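Local coordinates for protein HpcH/HpaI aldolase (Desulfitobacterium hafniense, PDB 3QZ6) that belongs to the HpcH/HpaI aldolase family and folds as a closed eight-stranded parallel beta/alpha (TIM) barrel, here assembled with a second copy of itself, at residues K14-T19 / G37-I42; G208-F213 / A230-W235. All blocks are in the same frame, centred on the assembly; numbering follows the deposited sequence.

Contact 1 (K14-T19 / G37-I42); sequences KSVVGT and GLDYFI
The ring of Tyr40 lies with one face against Gly18, whose CA sits 3.4 Å from the centroid of the Tyr40 ring and 14° off its normal, a CH-pi contact over the middle of the face. In the plane of the ring, Ile42 CG1 stands at the edge, while Val16 CG2 approaches obliquely. The first torsion explains the placement: Tyr40 CG is set between its own backbone N and carbonyl carbon (chi1 70°), which folds the ring back across the neighbouring strand. Gly18 offers only its CA here, and the ring lies directly on it. The carboxylate of Asp39, the other flat group, reaches across Val16 at about a right angle and accepts the backbone N-H of Val17: Val17 N to Asp39 OD2 is 2.9 Å, nearly straight at 163°, on the anti lone pair of that oxygen. In return Val17 O receives Asp39 N at 2.8 Å, with a weak second bond from Tyr40 N. Further along, Ile42 N donates to Thr19 O at 3.0 Å. Strands 16-21 and 40-44 run parallel and, with helix 29-35, make a beta-alpha-beta unit of the barrel. On the side facing that helix, Leu38 spreads its two methyls: CD1 meets Thr19 CG2 at 3.7 Å, and CD2 rests against Val17 CG1 at 3.9 Å. Tyr33 of the helix touches both Thr19 and Leu38, and Val250 of the second subunit packs on Leu38. The Asp39 carboxylate thus adds a side-chain bond to the backbone one from Asp39 N. Because Asp39 OD1 also forms a salt bridge with Lys9, the carboxylate is held at both oxygens, and its negative charge is probably stabilised there by both the ammonium and the N-H.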
loop_
_atom_site.group_PDB
_atom_site.type_symbol
_atom_site.label_atom_id
_atom_site.label_comp_id
_atom_site.label_asym_id
_atom_site.label_seq_id
_atom_site.Cartn_x
_atom_site.Cartn_y
_atom_site.Cartn_z
ATOM N N LYS A 14 -3.762 -28.469 -4.423
ATOM C CA LYS A 14 -2.981 -27.322 -4.882
ATOM C C LYS A 14 -2.252 -26.608 -3.750
ATOM O O LYS A 14 -2.720 -26.573 -2.610
ATOM C CB LYS A 14 -3.878 -26.295 -5.576
ATOM C CG LYS A 14 -4.538 -26.747 -6.869
ATOM C CD LYS A 14 -5.365 -25.592 -7.428
ATOM C CE LYS A 14 -6.075 -25.954 -8.723
ATOM N NZ LYS A 14 -5.115 -26.325 -9.791
ATOM N N SER A 15 -1.110 -26.020 -4.082
ATOM C CA SER A 15 -0.452 -25.069 -3.204
ATOM C C SER A 15 -1.099 -23.711 -3.440
ATOM O O SER A 15 -1.376 -23.351 -4.575
ATOM C CB SER A 15 1.035 -24.990 -3.533
ATOM O OG SER A 15 1.629 -26.276 -3.498
ATOM N N VAL A 16 -1.358 -22.958 -2.377
ATOM C CA VAL A 16 -1.978 -21.644 -2.538
ATOM C C VAL A 16 -1.185 -20.588 -1.790
ATOM O O VAL A 16 -0.547 -20.874 -0.777
ATOM C CB VAL A 16 -3.450 -21.639 -2.079
ATOM C CG1 VAL A 16 -4.267 -22.597 -2.940
ATOM C CG2 VAL A 16 -3.556 -22.016 -0.603
ATOM N N VAL A 17 -1.231 -19.364 -2.295
ATOM C CA VAL A 17 -0.366 -18.308 -1.805
ATOM C C VAL A 17 -1.173 -17.094 -1.352
ATOM O O VAL A 17 -2.062 -16.618 -2.069
ATOM C CB VAL A 17 0.650 -17.883 -2.889
ATOM C CG1 VAL A 17 1.708 -16.968 -2.293
ATOM C CG2 VAL A 17 1.309 -19.126 -3.527
ATOM N N GLY A 18 -0.850 -16.599 -0.159
ATOM C CA GLY A 18 -1.551 -15.472 0.425
ATOM C C GLY A 18 -0.583 -14.512 1.083
ATOM O O GLY A 18 0.619 -14.782 1.179
ATOM N N THR A 19 -1.104 -13.383 1.542
ATOM C CA THR A 19 -0.283 -12.408 2.236
ATOM C C THR A 19 -1.116 -11.759 3.338
ATOM O O THR A 19 -2.346 -11.883 3.345
ATOM C CB THR A 19 0.272 -11.362 1.244
ATOM O OG1 THR A 19 1.430 -10.736 1.797
ATOM C CG2 THR A 19 -0.786 -10.301 0.904
ATOM N N GLY A 37 -1.251 -12.521 -8.571
ATOM C CA GLY A 37 -1.325 -13.969 -8.524
ATOM C C GLY A 37 -1.590 -14.560 -7.146
ATOM O O GLY A 37 -1.362 -15.750 -6.932
ATOM N N LEU A 38 -2.073 -13.752 -6.206
ATOM C CA LEU A 38 -2.408 -14.276 -4.874
ATOM C C LEU A 38 -3.737 -15.023 -4.897
ATOM O O LEU A 38 -4.659 -14.630 -5.600
ATOM C CB LEU A 38 -2.454 -13.149 -3.836
ATOM C CG LEU A 38 -1.085 -12.568 -3.456
ATOM C CD1 LEU A 38 -1.220 -11.298 -2.631
ATOM C CD2 LEU A 38 -0.265 -13.603 -2.710
ATOM N N ASP A 39 -3.824 -16.113 -4.142
ATOM C CA ASP A 39 -5.085 -16.831 -3.983
ATOM C C ASP A 39 -5.963 -16.245 -2.877
ATOM O O ASP A 39 -7.186 -16.333 -2.936
ATOM C CB ASP A 39 -4.805 -18.297 -3.660
ATOM C CG ASP A 39 -4.117 -18.999 -4.794
ATOM O OD1 ASP A 39 -4.799 -19.259 -5.801
ATOM O OD2 ASP A 39 -2.897 -19.243 -4.694
ATOM N N TYR A 40 -5.331 -15.680 -1.851
ATOM C CA TYR A 40 -6.068 -15.187 -0.693
ATOM C C TYR A 40 -5.251 -14.128 0.036
ATOM O O TYR A 40 -4.079 -13.911 -0.268
ATOM C CB TYR A 40 -6.402 -16.341 0.270
ATOM C CG TYR A 40 -5.194 -16.901 1.005
ATOM C CD1 TYR A 40 -4.875 -16.478 2.299
ATOM C CD2 TYR A 40 -4.367 -17.848 0.404
ATOM C CE1 TYR A 40 -3.767 -16.979 2.967
ATOM C CE2 TYR A 40 -3.262 -18.350 1.062
ATOM C CZ TYR A 40 -2.967 -17.917 2.344
ATOM O OH TYR A 40 -1.868 -18.426 2.994
ATOM N N PHE A 41 -5.880 -13.442 0.980
ATOM C CA PHE A 41 -5.129 -12.616 1.905
ATOM C C PHE A 41 -5.845 -12.619 3.233
ATOM O O PHE A 41 -7.019 -12.991 3.319
ATOM C CB PHE A 41 -4.928 -11.181 1.378
ATOM C CG PHE A 41 -6.208 -10.435 1.136
ATOM C CD1 PHE A 41 -6.794 -9.687 2.150
ATOM C CD2 PHE A 41 -6.820 -10.471 -0.112
ATOM C CE1 PHE A 41 -7.968 -8.986 1.924
ATOM C CE2 PHE A 41 -7.992 -9.782 -0.353
ATOM C CZ PHE A 41 -8.568 -9.024 0.655
ATOM N N ILE A 42 -5.132 -12.224 4.279
ATOM C CA ILE A 42 -5.687 -12.316 5.614
ATOM C C ILE A 42 -5.743 -10.936 6.219
ATOM O O ILE A 42 -4.717 -10.277 6.369
ATOM C CB ILE A 42 -4.847 -13.235 6.516
ATOM C CG1 ILE A 42 -4.601 -14.585 5.821
ATOM C CG2 ILE A 42 -5.528 -13.411 7.882
ATOM C CD1 ILE A 42 -4.065 -15.664 6.759
#

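Contact 2 (G208-F213 / A230-W235); sequences GVVKGF and AQMLLW
Lys211 O is gripped by two successive amides of the facing segment. Met232 N donates to Lys211 O at 3.1 Å with an almost straight N-H (168°), tilted 19° out of the carbonyl plane, whereas the bond from Gln231 N to the same oxygen is weak and strongly bent. A water accepts from Lys211 N at 2.9 Å and, weakly, from Gln231 N, bridging the two segments beside the shared carbonyl. Beyond this point the register is that of a parallel sheet: Phe213 N donates to Met232 O at 2.9 Å, and Leu234 N to Phe213 O at the same length. Gly212 pairs with selenomethionine Met232 at a CA-CA separation of only 4.2 Å; Gly212 CA also makes a CA-H...O contact with Met232 O and lies 3.7 Å from Met232 CB. Side chains meet mainly through Val210. Its CG1, anti to the backbone N (chi1 169°), touches Met232 CG at 4.0 Å, and its CG2 lies 3.9 Å from Gln231 OE1; both partners cross it at about a right angle. At the amide end of Gln231, NE2 donates to Leu10 O and to Lys14 O, the latter in the loop leading into strand 16-21, while Lys211 NZ pairs with Asp205. The Phe213 ring projects into the helical layer, where Tyr197 of helix 191-207 meets it edge-to-face. Strand 210-215, helix 223-227 and strand 232-237 form a beta-alpha-beta unit, the repeating element of a TIM barrel.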
loop_
_atom_site.group_PDB
_atom_site.type_symbol
_atom_site.label_atom_id
_atom_site.label_comp_id
_atom_site.label_asym_id
_atom_site.label_seq_id
_atom_site.Cartn_x
_atom_site.Cartn_y
_atom_site.Cartn_z
ATOM N N GLY A 208 -4.827 -35.506 9.457
ATOM C CA GLY A 208 -5.364 -35.153 8.152
ATOM C C GLY A 208 -5.678 -33.669 8.012
ATOM O O GLY A 208 -6.674 -33.284 7.399
ATOM N N VAL A 209 -4.807 -32.835 8.566
ATOM C CA VAL A 209 -4.989 -31.383 8.572
ATOM C C VAL A 209 -3.984 -30.706 7.627
ATOM O O VAL A 209 -2.823 -31.095 7.564
ATOM C CB VAL A 209 -4.849 -30.840 10.017
ATOM C CG1 VAL A 209 -4.686 -29.324 10.042
ATOM C CG2 VAL A 209 -6.045 -31.279 10.870
ATOM N N VAL A 210 -4.430 -29.695 6.886
ATOM C CA VAL A 210 -3.547 -29.008 5.953
ATOM C C VAL A 210 -2.432 -28.263 6.690
ATOM O O VAL A 210 -2.651 -27.658 7.735
ATOM C CB VAL A 210 -4.330 -28.033 5.041
ATOM C CG1 VAL A 210 -3.379 -27.132 4.264
ATOM C CG2 VAL A 210 -5.232 -28.799 4.094
ATOM N N LYS A 211 -1.234 -28.315 6.132
ATOM C CA LYS A 211 -0.091 -27.647 6.727
ATOM C C LYS A 211 0.109 -26.258 6.113
ATOM O O LYS A 211 0.062 -26.097 4.896
ATOM C CB LYS A 211 1.157 -28.524 6.564
ATOM C CG LYS A 211 1.113 -29.772 7.456
ATOM C CD LYS A 211 2.236 -30.762 7.161
ATOM C CE LYS A 211 2.128 -31.321 5.750
ATOM N NZ LYS A 211 2.845 -32.629 5.645
ATOM N N GLY A 212 0.298 -25.256 6.967
ATOM C CA GLY A 212 0.511 -23.892 6.507
ATOM C C GLY A 212 1.846 -23.396 7.019
ATOM O O GLY A 212 2.445 -24.018 7.896
ATOM N N PHE A 213 2.340 -22.300 6.456
ATOM C CA PHE A 213 3.593 -21.723 6.931
ATOM C C PHE A 213 3.638 -20.234 6.637
ATOM O O PHE A 213 3.266 -19.800 5.550
ATOM C CB PHE A 213 4.786 -22.403 6.268
ATOM C CG PHE A 213 6.109 -22.078 6.916
ATOM C CD1 PHE A 213 6.549 -22.799 8.016
ATOM C CD2 PHE A 213 6.914 -21.064 6.418
ATOM C CE1 PHE A 213 7.772 -22.510 8.618
ATOM C CE2 PHE A 213 8.140 -20.767 7.015
ATOM C CZ PHE A 213 8.569 -21.499 8.115
ATOM N N ALA A 230 3.430 -28.438 2.717
ATOM C CA ALA A 230 2.559 -27.348 3.159
ATOM C C ALA A 230 1.816 -26.755 1.963
ATOM O O ALA A 230 2.445 -26.341 0.992
ATOM C CB ALA A 230 3.384 -26.281 3.834
ATOM N N GLN A 231 0.486 -26.712 2.028
ATOM C CA GLN A 231 -0.301 -26.107 0.949
ATOM C C GLN A 231 -0.681 -24.645 1.214
ATOM O O GLN A 231 -0.884 -23.870 0.269
ATOM C CB GLN A 231 -1.581 -26.897 0.696
ATOM C CG GLN A 231 -1.401 -28.328 0.244
ATOM C CD GLN A 231 -2.738 -29.036 0.131
ATOM O OE1 GLN A 231 -3.109 -29.828 0.997
ATOM N NE2 GLN A 231 -3.488 -28.730 -0.933
HETATM N N MSE A 232 -0.807 -24.274 2.487
HETATM C CA MSE A 232 -1.185 -22.905 2.838
HETATM C C MSE A 232 0.052 -22.044 3.030
HETATM O O MSE A 232 0.653 -22.035 4.103
HETATM C CB MSE A 232 -2.042 -22.869 4.107
HETATM C CG MSE A 232 -3.506 -23.186 3.885
HETATM SE SE MSE A 232 -4.438 -21.821 2.825
HETATM C CE MSE A 232 -4.436 -20.342 4.102
ATOM N N LEU A 233 0.432 -21.315 1.987
ATOM C CA LEU A 233 1.660 -20.535 2.031
ATOM C C LEU A 233 1.323 -19.068 2.236
ATOM O O LEU A 233 0.630 -18.471 1.419
ATOM C CB LEU A 233 2.444 -20.722 0.732
ATOM C CG LEU A 233 2.641 -22.191 0.344
ATOM C CD1 LEU A 233 3.305 -22.309 -1.028
ATOM C CD2 LEU A 233 3.446 -22.930 1.415
ATOM N N LEU A 234 1.827 -18.501 3.329
ATOM C CA LEU A 234 1.526 -17.130 3.719
ATOM C C LEU A 234 2.820 -16.325 3.774
ATOM O O LEU A 234 3.671 -16.568 4.625
ATOM C CB LEU A 234 0.868 -17.127 5.101
ATOM C CG LEU A 234 0.416 -15.758 5.613
ATOM C CD1 LEU A 234 -0.617 -15.177 4.667
ATOM C CD2 LEU A 234 -0.158 -15.866 7.034
ATOM N N TRP A 235 2.968 -15.363 2.871
ATOM C CA TRP A 235 4.237 -14.645 2.738
ATOM C C TRP A 235 4.081 -13.142 2.922
ATOM O O TRP A 235 3.306 -12.495 2.213
ATOM C CB TRP A 235 4.884 -14.933 1.373
ATOM C CG TRP A 235 6.001 -13.980 1.056
ATOM C CD1 TRP A 235 7.231 -13.930 1.649
ATOM C CD2 TRP A 235 5.983 -12.931 0.084
ATOM N NE1 TRP A 235 7.973 -12.905 1.110
ATOM C CE2 TRP A 235 7.228 -12.280 0.147
ATOM C CE3 TRP A 235 5.033 -12.476 -0.832
ATOM C CZ2 TRP A 235 7.542 -11.198 -0.668
ATOM C CZ3 TRP A 235 5.355 -11.401 -1.640
ATOM C CH2 TRP A 235 6.595 -10.784 -1.558
HETATM O O HOH W 1 -0.570 -29.524 3.546
#

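In the fold
The two contacts are neighbouring parts of one closed barrel: contact 1 pairs its first two strands, contact 2 its last two, and strand 16-21 lies beside strand 232-237 where the barrel closes. Their centres are 10 Å apart. At the seam, Thr19 OG1 is 2.6 Å from Trp235 O, a probable hydrogen bond, and backbone bonds join Val16 and Gly18 to Leu233. Inside, the bent Met232 chain packs its SE against Val16 CG2 at 3.5 Å, and its methyl also touches Tyr40. Both contacts reach the second subunit, contact 2 through Trp235 stacked on its Tyr245. The zinc ion is about 12 Å from the Phe41 side chain.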